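Local coordinates for protein polygalacturonase (PDB 1BHE) that hydrolyses the alpha-1,4-galacturonosyl linkages of polygalacturonic acid as a secreted family 28 glycosidase, contributing to maceration and soft-rotting of plant tissue, at residues S172-V177 / A198-G203; W188-K193 / A215-A220; S209-I214 / T237-I242; D223-I228 / N245-G250; N277-K282 / V299-V304. All blocks are in the same frame, centred on the assembly; numbering follows the deposited sequence.

Contact 1 (S172-V177 / A198-G203); sequences SPNFHV and ARNTDG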
# COMPACT_ATOMS: atom_id res chain seq x y z
N SER A 172 1.52 10.90 2.18
CA SER A 172 2.75 10.23 1.76
C SER A 172 3.21 10.73 0.41
O SER A 172 2.45 10.84 -0.55
CB SER A 172 2.50 8.71 1.71
OG SER A 172 3.69 8.04 1.35
N PRO A 173 4.50 11.04 0.29
CA PRO A 173 5.10 11.49 -0.96
C PRO A 173 5.01 10.42 -2.04
O PRO A 173 4.80 10.73 -3.21
CB PRO A 173 6.54 11.83 -0.61
CG PRO A 173 6.55 11.96 0.88
CD PRO A 173 5.52 10.96 1.36
N ASN A 174 5.16 9.16 -1.66
CA ASN A 174 5.09 8.02 -2.58
C ASN A 174 4.20 6.96 -1.94
O ASN A 174 3.25 7.36 -1.25
CB ASN A 174 6.50 7.54 -2.85
CG ASN A 174 6.76 6.63 -4.01
OD1 ASN A 174 6.25 5.51 -4.09
ND2 ASN A 174 7.62 7.06 -4.94
N PHE A 175 4.42 5.68 -2.19
CA PHE A 175 3.58 4.66 -1.55
C PHE A 175 3.66 4.80 -0.03
O PHE A 175 4.71 5.17 0.48
CB PHE A 175 4.01 3.26 -2.00
CG PHE A 175 3.89 2.97 -3.47
CD1 PHE A 175 3.37 3.88 -4.37
CD2 PHE A 175 4.30 1.73 -3.94
CE1 PHE A 175 3.27 3.58 -5.72
CE2 PHE A 175 4.19 1.42 -5.29
CZ PHE A 175 3.68 2.34 -6.18
N HIS A 176 2.57 4.51 0.67
CA HIS A 176 2.55 4.63 2.12
C HIS A 176 3.29 3.48 2.80
O HIS A 176 4.15 3.70 3.65
CB HIS A 176 1.12 4.69 2.67
CG HIS A 176 0.35 5.93 2.30
ND1 HIS A 176 -0.10 6.17 1.03
CD2 HIS A 176 -0.04 6.98 3.07
CE1 HIS A 176 -0.75 7.33 1.01
NE2 HIS A 176 -0.72 7.85 2.23
N VAL A 177 2.87 2.25 2.51
CA VAL A 177 3.44 1.06 3.13
C VAL A 177 3.75 0.00 2.07
O VAL A 177 2.91 -0.38 1.26
CB VAL A 177 2.50 0.40 4.16
CG1 VAL A 177 3.21 -0.77 4.86
CG2 VAL A 177 1.98 1.35 5.22
N ALA A 198 -3.46 13.11 -5.48
CA ALA A 198 -2.02 12.85 -5.38
C ALA A 198 -1.65 11.52 -6.03
O ALA A 198 -2.05 10.46 -5.56
CB ALA A 198 -1.57 12.87 -3.92
N ARG A 199 -0.91 11.59 -7.13
CA ARG A 199 -0.53 10.39 -7.87
C ARG A 199 0.60 9.65 -7.18
O ARG A 199 1.39 10.23 -6.42
CB ARG A 199 -0.12 10.75 -9.31
CG ARG A 199 -1.26 11.30 -10.16
CD ARG A 199 -2.20 10.20 -10.65
NE ARG A 199 -3.09 9.68 -9.63
CZ ARG A 199 -4.21 10.25 -9.19
NH1 ARG A 199 -4.62 11.41 -9.70
NH2 ARG A 199 -4.94 9.69 -8.24
N ASN A 200 0.68 8.35 -7.43
CA ASN A 200 1.76 7.51 -6.93
C ASN A 200 1.71 7.30 -5.42
O ASN A 200 2.75 7.25 -4.77
CB ASN A 200 3.08 8.19 -7.33
CG ASN A 200 4.23 7.25 -7.55
OD1 ASN A 200 4.07 6.20 -8.16
ND2 ASN A 200 5.40 7.65 -7.06
N THR A 201 0.51 7.21 -4.86
CA THR A 201 0.34 7.11 -3.42
C THR A 201 -0.37 5.85 -2.96
O THR A 201 -1.25 5.91 -2.09
CB THR A 201 -0.46 8.35 -2.95
OG1 THR A 201 -1.60 8.48 -3.81
CG2 THR A 201 0.39 9.61 -3.02
N ASP A 202 0.06 4.69 -3.47
CA ASP A 202 -0.54 3.43 -3.06
C ASP A 202 -0.55 3.35 -1.53
O ASP A 202 0.41 3.81 -0.89
CB ASP A 202 0.20 2.22 -3.61
CG ASP A 202 0.09 2.01 -5.10
OD1 ASP A 202 -0.46 2.87 -5.82
OD2 ASP A 202 0.55 0.96 -5.59
N GLY A 203 -1.61 2.75 -0.99
CA GLY A 203 -1.74 2.63 0.45
C GLY A 203 -0.84 1.56 1.04
O GLY A 203 0.14 1.87 1.72
O HOH W 1 5.46 10.29 -5.90
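Phe175 lies flat against the side chain of Asp202 where two turns of successive coils of the right-handed parallel beta-helix, the fold of family 28 glycosidases, run alongside each other. The two side chains point the same way, and ring and carboxylate planes are only 6° apart. Asp202 CB stands over the ring, 3.8 Å from the centroid of Phe175, as a CH-pi contact, while OD2 of Asp202 lies over the same face nearer the rim, 3.5 Å from Phe175 CZ. Asn200 approaches the ring differently: its side chain crosses that of Phe175 at about a right angle, and its backbone O sits at the ring edge, 3.4 Å from Phe175 CD1. His176 turns its imidazole to the backbone instead. With CG anti to the carbonyl carbon (chi1 -68°), ND1 swings round to Asp202 O, 3.1 Å away and in the ring plane. The same oxygen receives the backbone N of His176 at 2.8 Å, so two donors of one residue grip it. NE2 of His176 is bonded to Thr194, which fixes the other side of the ring. Asp202 also packs on Asp223, the predicted proton donor, whose carboxylate is held by Arg199 and Asn200; the contact therefore probably borders the active site. At its outer end one water bridges the turns, donating to Pro173 O at 2.8 Å and accepting from Asn200 ND2 at 2.9 Å.

Contact 2 (W188-K193 / A215-A220); sequences WKTTIK and AYSNIA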
# COMPACT_ATOMS: atom_id res chain seq x y z
N TRP A 188 -3.43 -3.50 11.23
CA TRP A 188 -4.72 -3.58 11.94
C TRP A 188 -5.04 -2.22 12.54
O TRP A 188 -4.17 -1.59 13.14
CB TRP A 188 -4.58 -4.64 13.02
CG TRP A 188 -5.82 -5.05 13.76
CD1 TRP A 188 -6.70 -4.26 14.43
CD2 TRP A 188 -6.29 -6.40 13.91
NE1 TRP A 188 -7.70 -5.03 14.98
CE2 TRP A 188 -7.47 -6.35 14.68
CE3 TRP A 188 -5.83 -7.65 13.47
CZ2 TRP A 188 -8.19 -7.49 15.01
CZ3 TRP A 188 -6.55 -8.78 13.80
CH2 TRP A 188 -7.72 -8.69 14.57
N LYS A 189 -6.24 -1.70 12.29
CA LYS A 189 -6.59 -0.35 12.74
C LYS A 189 -5.61 0.68 12.19
O LYS A 189 -5.22 1.62 12.86
CB LYS A 189 -6.70 -0.29 14.27
CG LYS A 189 -8.08 -0.74 14.74
CD LYS A 189 -8.12 -0.99 16.25
CE LYS A 189 -9.52 -1.39 16.70
NZ LYS A 189 -9.50 -1.85 18.13
N THR A 190 -5.23 0.52 10.92
CA THR A 190 -4.33 1.44 10.26
C THR A 190 -5.19 2.44 9.48
O THR A 190 -6.08 2.02 8.74
CB THR A 190 -3.37 0.73 9.29
OG1 THR A 190 -2.42 -0.04 10.04
CG2 THR A 190 -2.59 1.73 8.44
N THR A 191 -4.96 3.73 9.70
CA THR A 191 -5.69 4.74 8.95
C THR A 191 -4.74 5.39 7.95
O THR A 191 -3.65 5.80 8.35
CB THR A 191 -6.30 5.82 9.87
OG1 THR A 191 -7.29 5.17 10.68
CG2 THR A 191 -6.95 6.93 9.08
N ILE A 192 -5.12 5.43 6.68
CA ILE A 192 -4.32 6.07 5.64
C ILE A 192 -5.18 7.18 5.01
O ILE A 192 -6.30 6.90 4.58
CB ILE A 192 -3.84 5.10 4.55
CG1 ILE A 192 -2.63 4.30 5.07
CG2 ILE A 192 -3.44 5.80 3.26
CD1 ILE A 192 -2.40 3.00 4.31
N LYS A 193 -4.65 8.40 4.97
CA LYS A 193 -5.39 9.51 4.39
C LYS A 193 -4.47 10.46 3.63
O LYS A 193 -3.63 11.16 4.18
CB LYS A 193 -6.19 10.27 5.44
CG LYS A 193 -7.10 11.36 4.91
CD LYS A 193 -8.12 10.86 3.89
CE LYS A 193 -8.97 12.03 3.40
NZ LYS A 193 -10.14 11.59 2.59
N ALA A 215 -6.63 -5.63 8.32
CA ALA A 215 -7.95 -5.69 8.94
C ALA A 215 -8.31 -4.48 9.77
O ALA A 215 -7.47 -3.75 10.30
CB ALA A 215 -8.02 -6.93 9.84
N TYR A 216 -9.61 -4.19 9.83
CA TYR A 216 -10.14 -3.07 10.61
C TYR A 216 -9.44 -1.76 10.31
O TYR A 216 -9.18 -0.95 11.22
CB TYR A 216 -10.07 -3.42 12.10
CG TYR A 216 -10.95 -4.60 12.44
CD1 TYR A 216 -12.33 -4.47 12.51
CD2 TYR A 216 -10.40 -5.86 12.67
CE1 TYR A 216 -13.14 -5.56 12.81
CE2 TYR A 216 -11.20 -6.95 12.96
CZ TYR A 216 -12.56 -6.79 13.04
OH TYR A 216 -13.36 -7.87 13.32
N SER A 217 -9.12 -1.52 9.05
CA SER A 217 -8.39 -0.34 8.62
C SER A 217 -9.23 0.54 7.71
O SER A 217 -10.29 0.14 7.21
CB SER A 217 -7.08 -0.77 7.97
OG SER A 217 -6.24 -1.42 8.92
N ASN A 218 -8.77 1.76 7.52
CA ASN A 218 -9.48 2.77 6.73
C ASN A 218 -8.50 3.41 5.76
O ASN A 218 -7.56 4.07 6.20
CB ASN A 218 -10.05 3.80 7.71
CG ASN A 218 -11.08 4.67 7.02
OD1 ASN A 218 -10.76 5.26 5.99
ND2 ASN A 218 -12.29 4.72 7.57
N ILE A 219 -8.66 3.14 4.47
CA ILE A 219 -7.70 3.64 3.48
C ILE A 219 -8.33 4.55 2.43
O ILE A 219 -9.18 4.13 1.65
CB ILE A 219 -6.98 2.47 2.79
CG1 ILE A 219 -6.24 1.59 3.81
CG2 ILE A 219 -5.98 2.98 1.75
CD1 ILE A 219 -5.68 0.30 3.23
N ALA A 220 -7.88 5.80 2.40
CA ALA A 220 -8.34 6.78 1.41
C ALA A 220 -7.09 7.48 0.87
O ALA A 220 -6.35 8.09 1.64
CB ALA A 220 -9.31 7.77 2.01
O HOH W 2 -8.88 7.34 5.82
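Strands 190-193 and 218-220 run parallel, 4.7 Å apart and 12° from alignment, as neighbouring rungs of the right-handed parallel beta-helix, and the pairing reaches back round a corner to Trp188 and Ala215. The backbone ladder runs from Lys189 N bonded to Ala215 O through Asn218 N to Thr190 O, Ile192 N to Asn218 O and Ala220 N to Ile192 O. At the corner a side chain takes over a rung: Ser217 OG accepts from Thr190 N at 3.0 Å and itself donates to Ala215 O, spanning the break between two faces of the coil. Trp188 and Tyr216 lie side by side, pointing the same way, with the five-membered ring of the indole and the phenol ring inclined at 34°. Tyr216 CD2 comes obliquely over the rim of the indole, 3.6 Å from Trp188 CE2. Trp188 CG is anti to the backbone N (chi1 -171°), which lays the indole alongside its neighbour's ring. Tyr216 also stacks on His244, carrying the aromatic row on to the next coil, while Trp188 packs on Val6 and Pro9 of the N-terminal arm. On the inward face Ile192 and Ile219 repeat the parallel arrangement in aliphatic form, their CG2 methyls 4.1 Å apart. Outside, the aliphatic part of Lys193 passes Ala220, CD to CB 3.8 Å. Beside them one water donates both to Ile192 O at 2.9 Å and to Asn218 OD1 at 2.8 Å.

Contact 3 (S209-I214 / T237-I242); sequences SKNITI and TRNISI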
# COMPACT_ATOMS: atom_id res chain seq x y z
N SER A 209 5.58 -11.30 -1.33
CA SER A 209 5.59 -11.61 0.10
C SER A 209 4.47 -12.57 0.45
O SER A 209 3.50 -12.67 -0.31
CB SER A 209 5.43 -10.31 0.90
OG SER A 209 6.60 -9.50 0.80
N LYS A 210 4.57 -13.27 1.57
CA LYS A 210 3.50 -14.18 1.97
C LYS A 210 3.00 -13.83 3.37
O LYS A 210 3.67 -13.14 4.13
CB LYS A 210 3.87 -15.65 1.92
CG LYS A 210 5.32 -16.03 2.08
CD LYS A 210 5.71 -17.31 1.36
CE LYS A 210 5.32 -17.36 -0.10
NZ LYS A 210 6.45 -17.32 -1.07
N ASN A 211 1.83 -14.37 3.67
CA ASN A 211 1.17 -14.27 4.96
C ASN A 211 0.93 -12.84 5.42
O ASN A 211 1.58 -12.29 6.30
CB ASN A 211 1.95 -15.09 6.00
CG ASN A 211 2.00 -16.56 5.58
OD1 ASN A 211 0.97 -17.13 5.20
ND2 ASN A 211 3.18 -17.17 5.63
N ILE A 212 -0.07 -12.22 4.80
CA ILE A 212 -0.47 -10.85 5.03
C ILE A 212 -1.90 -10.70 5.53
O ILE A 212 -2.82 -11.27 4.95
CB ILE A 212 -0.44 -10.06 3.69
CG1 ILE A 212 0.85 -10.27 2.91
CG2 ILE A 212 -0.70 -8.58 3.94
CD1 ILE A 212 2.13 -9.88 3.62
N THR A 213 -2.09 -9.85 6.54
CA THR A 213 -3.43 -9.54 7.02
C THR A 213 -3.61 -8.02 7.07
O THR A 213 -2.81 -7.32 7.68
CB THR A 213 -3.73 -10.10 8.42
OG1 THR A 213 -3.86 -11.52 8.33
CG2 THR A 213 -5.03 -9.54 9.00
N ILE A 214 -4.66 -7.53 6.42
CA ILE A 214 -5.02 -6.10 6.51
C ILE A 214 -6.45 -6.09 7.08
O ILE A 214 -7.35 -6.60 6.41
CB ILE A 214 -4.91 -5.35 5.19
CG1 ILE A 214 -3.48 -5.35 4.65
CG2 ILE A 214 -5.40 -3.91 5.39
CD1 ILE A 214 -3.32 -4.82 3.24
N THR A 237 3.69 -14.37 -4.21
CA THR A 237 2.89 -13.66 -3.21
C THR A 237 1.73 -14.58 -2.87
O THR A 237 0.92 -14.88 -3.76
CB THR A 237 2.37 -12.31 -3.75
OG1 THR A 237 3.49 -11.43 -3.87
CG2 THR A 237 1.32 -11.72 -2.83
N ARG A 238 1.67 -15.09 -1.65
CA ARG A 238 0.65 -16.02 -1.24
C ARG A 238 0.06 -15.75 0.14
O ARG A 238 0.73 -15.26 1.04
CB ARG A 238 1.22 -17.45 -1.11
CG ARG A 238 1.84 -18.04 -2.36
CD ARG A 238 2.32 -19.48 -2.11
NE ARG A 238 2.46 -20.12 -3.40
CZ ARG A 238 1.60 -20.95 -3.99
NH1 ARG A 238 0.46 -21.30 -3.43
NH2 ARG A 238 1.95 -21.40 -5.18
N ASN A 239 -1.16 -16.24 0.34
CA ASN A 239 -1.84 -16.21 1.62
C ASN A 239 -2.07 -14.80 2.16
O ASN A 239 -1.32 -14.30 3.00
CB ASN A 239 -1.03 -17.04 2.64
CG ASN A 239 -0.66 -18.43 2.15
OD1 ASN A 239 -1.38 -19.00 1.32
ND2 ASN A 239 0.46 -18.98 2.61
N ILE A 240 -3.17 -14.18 1.73
CA ILE A 240 -3.50 -12.81 2.12
C ILE A 240 -4.95 -12.70 2.59
O ILE A 240 -5.85 -13.27 1.99
CB ILE A 240 -3.28 -11.81 0.97
CG1 ILE A 240 -1.81 -11.77 0.54
CG2 ILE A 240 -3.74 -10.40 1.33
CD1 ILE A 240 -1.51 -10.94 -0.68
N SER A 241 -5.16 -12.01 3.70
CA SER A 241 -6.48 -11.77 4.25
C SER A 241 -6.75 -10.27 4.32
O SER A 241 -5.99 -9.54 4.96
CB SER A 241 -6.64 -12.35 5.65
OG SER A 241 -6.61 -13.76 5.65
N ILE A 242 -7.78 -9.80 3.65
CA ILE A 242 -8.20 -8.41 3.65
C ILE A 242 -9.61 -8.39 4.27
O ILE A 242 -10.59 -8.67 3.59
CB ILE A 242 -8.26 -7.81 2.24
CG1 ILE A 242 -6.94 -8.00 1.48
CG2 ILE A 242 -8.64 -6.33 2.27
CD1 ILE A 242 -5.72 -7.37 2.10
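Asn211 and Asn239 stand side by side on adjacent parallel strands of the beta-helix, in exact register, pointing the same way with amide planes 23° apart. Asn239 ND2 donates to Asn211 OD1 at 3.2 Å, from a position tilted 35° out of the acceptor's carbonyl plane, forming one step of an asparagine ladder. The ladder of side-chain amides goes on through Asn239 OD1 to Asn264, while at the other end Asn211 ND2 is bonded to the Asp183 carboxylate; Ser3 gives Asn211 OD1 a second donor. Backbone bonds join the strands through Asn211 N, Ile212 N, Ser241 N and Ile214 N, the shortest being Ser241 N to Ile212 O and Ile214 N to Ser241 O, each 2.8 Å. Apolar contacts line the inner face: Ile240 CG1 lies against Ile212 CB at 3.8 Å, and the CD1 methyls of Ile214 and Ile242 meet at 3.7 Å. Among the charged groups, Lys210 and Arg238 run alongside each other; Lys210 NZ bonds Glu236 O and Arg238 NE pairs with the Glu236 carboxylate, which probably eases their like charge. Matching residues thus meet like with like, so polar partners and aliphatic partners are each matched across these two coils.

Contact 4 (D223-I228 / N245-G250); sequences DDNVAI and NDFGTG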
# COMPACT_ATOMS: atom_id res chain seq x y z
N ASP A 223 -3.85 6.74 -5.37
CA ASP A 223 -3.75 5.55 -6.23
C ASP A 223 -4.26 4.31 -5.51
O ASP A 223 -5.23 4.44 -4.76
CB ASP A 223 -2.34 5.41 -6.79
CG ASP A 223 -2.04 6.42 -7.89
OD1 ASP A 223 -2.88 7.29 -8.20
OD2 ASP A 223 -0.93 6.36 -8.47
N ASP A 224 -3.76 3.12 -5.83
CA ASP A 224 -4.34 1.90 -5.27
C ASP A 224 -4.44 1.91 -3.75
O ASP A 224 -3.46 2.20 -3.07
CB ASP A 224 -3.53 0.68 -5.71
CG ASP A 224 -3.88 0.27 -7.13
OD1 ASP A 224 -5.08 0.28 -7.48
OD2 ASP A 224 -2.94 -0.05 -7.89
N ASN A 225 -5.60 1.54 -3.23
CA ASN A 225 -5.79 1.47 -1.78
C ASN A 225 -4.88 0.36 -1.26
O ASN A 225 -4.16 0.50 -0.27
CB ASN A 225 -7.26 1.28 -1.43
CG ASN A 225 -8.14 2.37 -1.99
OD1 ASN A 225 -8.34 2.46 -3.21
ND2 ASN A 225 -8.68 3.22 -1.12
N VAL A 226 -4.92 -0.78 -1.94
CA VAL A 226 -4.08 -1.94 -1.71
C VAL A 226 -3.70 -2.47 -3.10
O VAL A 226 -4.56 -2.58 -3.98
CB VAL A 226 -4.74 -3.07 -0.91
CG1 VAL A 226 -3.93 -4.38 -0.99
CG2 VAL A 226 -4.93 -2.74 0.56
N ALA A 227 -2.43 -2.78 -3.32
CA ALA A 227 -2.00 -3.35 -4.60
C ALA A 227 -1.10 -4.54 -4.30
O ALA A 227 0.01 -4.37 -3.81
CB ALA A 227 -1.31 -2.34 -5.50
N ILE A 228 -1.64 -5.73 -4.52
CA ILE A 228 -0.93 -6.99 -4.29
C ILE A 228 -0.11 -7.33 -5.53
O ILE A 228 -0.66 -7.41 -6.64
CB ILE A 228 -1.94 -8.10 -3.97
CG1 ILE A 228 -2.70 -7.78 -2.68
CG2 ILE A 228 -1.27 -9.46 -3.84
CD1 ILE A 228 -3.96 -8.60 -2.47
N ASN A 245 -12.71 -3.92 6.39
CA ASN A 245 -12.11 -2.64 6.05
C ASN A 245 -13.06 -1.66 5.38
O ASN A 245 -14.11 -2.02 4.85
CB ASN A 245 -10.92 -2.87 5.11
CG ASN A 245 -9.80 -3.66 5.76
OD1 ASN A 245 -9.15 -3.19 6.70
ND2 ASN A 245 -9.59 -4.87 5.24
N ASP A 246 -12.64 -0.40 5.37
CA ASP A 246 -13.37 0.69 4.73
C ASP A 246 -12.42 1.43 3.78
O ASP A 246 -11.38 1.90 4.24
CB ASP A 246 -13.89 1.71 5.75
CG ASP A 246 -15.06 1.20 6.56
OD1 ASP A 246 -16.20 1.25 6.06
OD2 ASP A 246 -14.85 0.75 7.71
N PHE A 247 -12.74 1.47 2.50
CA PHE A 247 -11.88 2.17 1.54
C PHE A 247 -12.62 3.40 0.99
O PHE A 247 -13.81 3.35 0.67
CB PHE A 247 -11.40 1.28 0.41
CG PHE A 247 -10.41 0.19 0.67
CD1 PHE A 247 -9.89 -0.08 1.92
CD2 PHE A 247 -9.99 -0.60 -0.39
CE1 PHE A 247 -8.98 -1.10 2.13
CE2 PHE A 247 -9.07 -1.62 -0.20
CZ PHE A 247 -8.58 -1.87 1.06
N GLY A 248 -11.91 4.51 0.94
CA GLY A 248 -12.44 5.76 0.41
C GLY A 248 -11.92 6.00 -1.00
O GLY A 248 -11.86 5.08 -1.82
N THR A 249 -11.52 7.24 -1.30
CA THR A 249 -10.98 7.53 -2.62
C THR A 249 -9.78 6.63 -2.90
O THR A 249 -9.14 6.11 -1.98
CB THR A 249 -10.54 8.99 -2.80
OG1 THR A 249 -9.49 9.28 -1.87
CG2 THR A 249 -11.71 9.95 -2.58
N GLY A 250 -9.44 6.50 -4.18
CA GLY A 250 -8.30 5.69 -4.56
C GLY A 250 -8.58 4.90 -5.83
O GLY A 250 -9.61 5.09 -6.47
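Asn225 lays its side chain over Phe247, the two sliding past each other in opposite directions with amide and ring planes only 6° apart. CB makes the closest approach to the ring: it stands over one face, toward the rim, 3.5 Å from Phe247 CD2, and forms a CH-pi contact 3.8 Å from the centroid. CG, anti to the carbonyl carbon (chi1 -57°), carries the amide past the ring toward the loop beyond it. There the two tips part. OD1 lies 3.5 Å from Gly250 CA and accepts the backbone N of Gly252. ND2 donates to Thr249 O at 3.1 Å, from 41° above that carbonyl's plane, and also bonds Ile219 O on the preceding coil. Both ends of the buried amide are thereby engaged, which fixes its rotation. This is the interior of the right-handed parallel beta-helix, where strands 226-228 and 245-247 belong to different faces and their side chains meet across the core. Val226 extends the apolar patch, CG2 to Phe247 CZ at 3.8 Å. Gly250, without a side chain, lies close against segment 223-228. Its CA lies 3.3 Å from the carbonyl O of Asp223, the predicted proton donor, and His251, an inferred active-site residue, follows directly.

Contact 5 (N277-K282 / V299-V304); sequences NGLRIK and VVMKNV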
# COMPACT_ATOMS: atom_id res chain seq x y z
N ASN A 277 -12.13 2.59 -8.71
CA ASN A 277 -12.25 1.19 -9.10
C ASN A 277 -12.57 0.41 -7.82
O ASN A 277 -12.14 0.83 -6.74
CB ASN A 277 -11.00 0.63 -9.76
CG ASN A 277 -10.44 1.44 -10.89
OD1 ASN A 277 -11.12 1.69 -11.90
ND2 ASN A 277 -9.18 1.85 -10.76
N GLY A 278 -13.31 -0.68 -7.94
CA GLY A 278 -13.66 -1.47 -6.76
C GLY A 278 -12.66 -2.61 -6.56
O GLY A 278 -11.59 -2.43 -5.95
N LEU A 279 -13.02 -3.77 -7.08
CA LEU A 279 -12.20 -4.97 -7.02
C LEU A 279 -11.48 -5.14 -8.36
O LEU A 279 -12.11 -5.29 -9.41
CB LEU A 279 -13.07 -6.19 -6.71
CG LEU A 279 -14.03 -6.06 -5.53
CD1 LEU A 279 -15.01 -7.23 -5.51
CD2 LEU A 279 -13.27 -5.99 -4.22
N ARG A 280 -10.15 -5.11 -8.33
CA ARG A 280 -9.40 -5.16 -9.57
C ARG A 280 -8.24 -6.12 -9.67
O ARG A 280 -7.44 -6.32 -8.77
CB ARG A 280 -8.88 -3.72 -9.80
CG ARG A 280 -8.13 -3.53 -11.11
CD ARG A 280 -8.10 -2.03 -11.44
NE ARG A 280 -7.11 -1.34 -10.60
CZ ARG A 280 -6.52 -0.22 -10.98
NH1 ARG A 280 -6.83 0.31 -12.17
NH2 ARG A 280 -5.63 0.37 -10.20
N ILE A 281 -8.15 -6.76 -10.84
CA ILE A 281 -7.06 -7.63 -11.22
C ILE A 281 -6.57 -7.07 -12.56
O ILE A 281 -7.32 -7.07 -13.54
CB ILE A 281 -7.36 -9.12 -11.34
CG1 ILE A 281 -8.02 -9.67 -10.08
CG2 ILE A 281 -6.05 -9.86 -11.62
CD1 ILE A 281 -8.41 -11.13 -10.10
N LYS A 282 -5.35 -6.53 -12.58
CA LYS A 282 -4.84 -5.90 -13.78
C LYS A 282 -3.41 -6.29 -14.12
O LYS A 282 -2.60 -6.57 -13.24
CB LYS A 282 -4.92 -4.37 -13.61
CG LYS A 282 -4.09 -3.87 -12.43
CD LYS A 282 -4.06 -2.35 -12.39
CE LYS A 282 -2.73 -1.83 -11.87
NZ LYS A 282 -2.84 -1.36 -10.46
N VAL A 299 -18.83 -7.48 -0.12
CA VAL A 299 -18.29 -6.19 -0.54
C VAL A 299 -19.44 -5.24 -0.88
O VAL A 299 -20.29 -5.59 -1.70
CB VAL A 299 -17.38 -6.33 -1.77
CG1 VAL A 299 -16.72 -5.00 -2.13
CG2 VAL A 299 -16.30 -7.39 -1.56
N VAL A 300 -19.50 -4.08 -0.23
CA VAL A 300 -20.55 -3.11 -0.49
C VAL A 300 -19.93 -1.82 -1.03
O VAL A 300 -19.10 -1.21 -0.35
CB VAL A 300 -21.39 -2.79 0.75
CG1 VAL A 300 -22.44 -1.72 0.46
CG2 VAL A 300 -22.08 -4.04 1.30
N MET A 301 -20.31 -1.42 -2.24
CA MET A 301 -19.75 -0.22 -2.86
C MET A 301 -20.78 0.88 -3.11
O MET A 301 -21.93 0.64 -3.47
CB MET A 301 -19.09 -0.57 -4.19
CG MET A 301 -17.93 -1.54 -4.10
SD MET A 301 -17.45 -2.17 -5.72
CE MET A 301 -17.61 -3.94 -5.47
N LYS A 302 -20.33 2.12 -2.93
CA LYS A 302 -21.11 3.32 -3.12
C LYS A 302 -20.26 4.35 -3.87
O LYS A 302 -19.13 4.63 -3.47
CB LYS A 302 -21.54 3.97 -1.81
CG LYS A 302 -22.40 3.20 -0.83
CD LYS A 302 -23.00 4.12 0.23
CE LYS A 302 -22.57 3.74 1.63
NZ LYS A 302 -23.69 3.14 2.41
N ASN A 303 -20.77 4.90 -4.97
CA ASN A 303 -20.06 5.89 -5.76
C ASN A 303 -18.73 5.38 -6.31
O ASN A 303 -17.74 6.11 -6.39
CB ASN A 303 -19.84 7.17 -4.94
CG ASN A 303 -21.12 7.91 -4.62
OD1 ASN A 303 -22.07 7.96 -5.41
ND2 ASN A 303 -21.19 8.52 -3.44
N VAL A 304 -18.70 4.14 -6.78
CA VAL A 304 -17.55 3.52 -7.41
C VAL A 304 -17.82 3.36 -8.91
O VAL A 304 -18.67 2.57 -9.31
CB VAL A 304 -17.24 2.15 -6.77
CG1 VAL A 304 -16.12 1.42 -7.49
CG2 VAL A 304 -16.91 2.32 -5.29
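Val304 pushes CG1 against the backbone at Gly278, 3.5 Å from its N and 3.7 Å from Asn277 C. Alongside, Met301 brings SD to 4.0 Å from Gly278 CA; Gly278, with no side chain, lets the sulfur lie against its CA. The Met301 chain bends at its last torsion (chi3 -123°), turning CE to Leu279, where it lies 4.2 Å from CG as the two side chains run at a slant to one another. Leu279 and Val299 then meet tip to tip, CD2 to CG1 at 4.2 Å. The side chains that meet are all apolar, aliphatic groups and a thioether packed in the core of the right-handed parallel beta-helix. Here the corner at residues 278-279 meets side chains of strand 299-302 across the interior. Further out, Phe330 and Tyr296 pack on Leu279, while Val333 and Pro307 pack on Met301. Asn277 turns its side chain away from Val304 toward the inferred active-site residue His251, whose carbonyl O accepts from ND2. The guanidinium of Arg280 lies between Asn277 ND2 on one face and Lys282 CD on the other. Both basic residues reach Asp224: Arg280 NH2 bridges to OD1 and Lys282 NZ to OD2.

In the fold
Along the chain contact 1 opens first, at 172-177, and contact 2 starts at 188-193 before contact 1 closes at 198-203, so the two cross. Contact 3 opens at 209-214, inside the loop that contact 2 closes at 215-220; these two cross as well. Contact 4 begins at 223-228 and crosses contact 3, which closes at 237-242, before closing itself at 245-250. Contact 5 follows in series. Contact 1 joins the loops leading into strands 177-180 and 204-207 on successive coils. Contacts 2 and 3 join successive coils of the beta-helix along its faces, whereas 4 and 5 span its interior. Contacts 1 and 4 meet at Asp223, and contacts 4 and 5 are joined through Asp224.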